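Pheromone cOB1/lipoprotein, YaeC family (Enterococcus faecalis, PDB 4EF1) probably binds methionine as the lipid-attached substrate-binding protein of an uptake system, and its precursor also gives rise to the sex pheromone cOB1. Local coordinates at residues A[17-22]-A[33-38]. Sequence-based numbering, arbitrary orientation.
Sequences EILEHV and LEVTTY
With CG1 of Val-35 anti to its backbone N (chi1 -180°), CG2 is left anti to the carbonyl carbon and meets CB of Leu-19 at 3.6 Å, while Leu-33, whose CG stands anti to its own backbone N (chi1 -174°), brings CD2 against the helix between Leu-19 and Val-22. That methyl lies 3.5 Å from the carbonyl O of Leu-19. It is also 3.8 Å from CG2 of Val-22, and it touches CD2 of Leu-19 more loosely. Leu-19 spans both strand residues, its CB on Val-35 and its CD2 toward Leu-33, and it also reaches Val-8 of the neighbouring strand 4-10 and Leu-220 of helix 215-225. Glu-20 starts out away from the strand, but a bend at chi2 (-63°) folds its carboxylate back across the flank of Val-35, with OE2 3.7 Å from CB and about as far from CG2. This is van der Waals contact alone; the charge is met by Lys-23, which forms a salt bridge with OE1.

Helix 17-22 runs nearly antiparallel to strand 33-37, the axes 8.6 Å apart, as expected for the crossover helix of the beta-alpha-beta unit 4-10, 12-28, 31-37. The strand forms one edge of its mixed sheet and pairs with strand 4-10 through Glu-34 and Thr-36, in one lobe of a periplasmic-binding-protein fold, the side chain of Leu-19 about 12 Å from the bound selenomethionine. Across these segments the cohesion is therefore apolar, formed by aliphatic branches packed against one another without directional bonds, and the one charged group that touches across the contact, the carboxylate of Glu-20, lies over the valine with its ion pair made within the helix.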
loop_
_atom_site.group_PDB
_atom_site.type_symbol
_atom_site.label_atom_id
_atom_site.label_comp_id
_atom_site.label_asym_id
_atom_site.label_seq_id
_atom_site.Cartn_x
_atom_site.Cartn_y
_atom_site.Cartn_z
ATOM N N GLU A 17 13.232 -4.070 2.725
ATOM C CA GLU A 17 14.277 -3.401 3.552
ATOM C C GLU A 17 13.964 -3.544 5.082
ATOM O O GLU A 17 14.874 -3.752 5.900
ATOM C CB GLU A 17 14.471 -1.953 3.110
ATOM C CG GLU A 17 15.080 -1.822 1.710
ATOM C CD GLU A 17 15.564 -0.416 1.385
ATOM O OE1 GLU A 17 15.306 0.547 2.142
ATOM O OE2 GLU A 17 16.218 -0.266 0.355
ATOM N N ILE A 18 12.676 -3.564 5.433
ATOM C CA ILE A 18 12.243 -3.780 6.830
ATOM C C ILE A 18 12.602 -5.200 7.244
ATOM O O ILE A 18 13.240 -5.401 8.284
ATOM C CB ILE A 18 10.719 -3.515 7.006
ATOM C CG1 ILE A 18 10.466 -1.999 6.946
ATOM C CG2 ILE A 18 10.198 -4.052 8.333
ATOM C CD1 ILE A 18 8.985 -1.596 6.951
ATOM N N LEU A 19 12.250 -6.164 6.383
ATOM C CA LEU A 19 12.575 -7.581 6.585
ATOM C C LEU A 19 14.092 -7.824 6.741
ATOM O O LEU A 19 14.545 -8.484 7.704
ATOM C CB LEU A 19 11.950 -8.445 5.495
ATOM C CG LEU A 19 10.412 -8.474 5.498
ATOM C CD1 LEU A 19 9.886 -9.203 4.302
ATOM C CD2 LEU A 19 9.852 -9.076 6.805
ATOM N N GLU A 20 14.884 -7.295 5.824
ATOM C CA GLU A 20 16.340 -7.430 5.962
ATOM C C GLU A 20 16.790 -6.911 7.321
ATOM O O GLU A 20 17.622 -7.545 7.985
ATOM C CB GLU A 20 17.113 -6.692 4.844
ATOM C CG GLU A 20 16.979 -7.282 3.434
ATOM C CD GLU A 20 17.533 -8.694 3.262
ATOM O OE1 GLU A 20 18.494 -9.074 3.956
ATOM O OE2 GLU A 20 16.954 -9.456 2.434
ATOM N N HIS A 21 16.290 -5.738 7.712
ATOM C CA HIS A 21 16.667 -5.106 8.968
ATOM C C HIS A 21 16.410 -5.956 10.194
ATOM O O HIS A 21 17.202 -5.939 11.132
ATOM C CB HIS A 21 16.021 -3.711 9.092
ATOM C CG HIS A 21 16.267 -3.046 10.426
ATOM N ND1 HIS A 21 17.440 -2.483 10.740
ATOM C CD2 HIS A 21 15.457 -2.907 11.548
ATOM C CE1 HIS A 21 17.391 -2.006 12.007
ATOM N NE2 HIS A 21 16.185 -2.251 12.493
ATOM N N VAL A 22 15.304 -6.680 10.217
ATOM C CA VAL A 22 14.955 -7.505 11.386
ATOM C C VAL A 22 15.578 -8.935 11.375
ATOM O O VAL A 22 15.408 -9.687 12.353
ATOM C CB VAL A 22 13.405 -7.560 11.603
ATOM C CG1 VAL A 22 12.818 -6.140 11.778
ATOM C CG2 VAL A 22 12.698 -8.288 10.480
ATOM N N LEU A 33 15.109 -15.816 8.645
ATOM C CA LEU A 33 14.251 -15.067 7.764
ATOM C C LEU A 33 14.900 -14.967 6.370
ATOM O O LEU A 33 16.096 -14.667 6.239
ATOM C CB LEU A 33 13.985 -13.701 8.385
ATOM C CG LEU A 33 13.013 -12.804 7.702
ATOM C CD1 LEU A 33 11.643 -13.496 7.660
ATOM C CD2 LEU A 33 12.955 -11.514 8.481
ATOM N N GLU A 34 14.130 -15.287 5.338
ATOM C CA GLU A 34 14.588 -15.182 3.954
ATOM C C GLU A 34 13.565 -14.379 3.166
ATOM O O GLU A 34 12.363 -14.523 3.370
ATOM C CB GLU A 34 14.811 -16.572 3.353
ATOM C CG GLU A 34 15.909 -17.354 4.070
ATOM C CD GLU A 34 16.183 -18.738 3.478
ATOM O OE1 GLU A 34 15.483 -19.151 2.522
ATOM O OE2 GLU A 34 17.094 -19.418 4.006
ATOM N N VAL A 35 14.049 -13.499 2.306
ATOM C CA VAL A 35 13.195 -12.535 1.629
ATOM C C VAL A 35 13.260 -12.724 0.111
ATOM O O VAL A 35 14.352 -12.880 -0.448
ATOM C CB VAL A 35 13.637 -11.104 1.967
ATOM C CG1 VAL A 35 12.746 -10.087 1.275
ATOM C CG2 VAL A 35 13.618 -10.896 3.458
ATOM N N THR A 36 12.099 -12.715 -0.537
ATOM C CA THR A 36 12.002 -12.755 -2.023
ATOM C C THR A 36 11.305 -11.453 -2.376
ATOM O O THR A 36 10.300 -11.155 -1.764
ATOM C CB THR A 36 11.197 -13.955 -2.511
ATOM O OG1 THR A 36 11.882 -15.143 -2.119
ATOM C CG2 THR A 36 11.053 -13.970 -4.044
ATOM N N THR A 37 11.877 -10.671 -3.299
ATOM C CA THR A 37 11.323 -9.366 -3.695
ATOM C C THR A 37 10.457 -9.538 -4.959
ATOM O O THR A 37 10.841 -10.276 -5.870
ATOM C CB THR A 37 12.477 -8.337 -3.901
ATOM O OG1 THR A 37 13.094 -8.052 -2.629
ATOM C CG2 THR A 37 11.990 -7.037 -4.539
ATOM N N TYR A 38 9.314 -8.878 -4.985
ATOM C CA TYR A 38 8.354 -8.853 -6.102
ATOM C C TYR A 38 8.058 -7.390 -6.463
ATOM O O TYR A 38 7.946 -6.536 -5.582
ATOM C CB TYR A 38 7.021 -9.523 -5.725
ATOM C CG TYR A 38 7.156 -10.981 -5.435
ATOM C CD1 TYR A 38 7.081 -11.917 -6.455
ATOM C CD2 TYR A 38 7.404 -11.445 -4.134
ATOM C CE1 TYR A 38 7.268 -13.271 -6.206
ATOM C CE2 TYR A 38 7.576 -12.814 -3.878
ATOM C CZ TYR A 38 7.496 -13.715 -4.916
ATOM O OH TYR A 38 7.677 -15.055 -4.694
#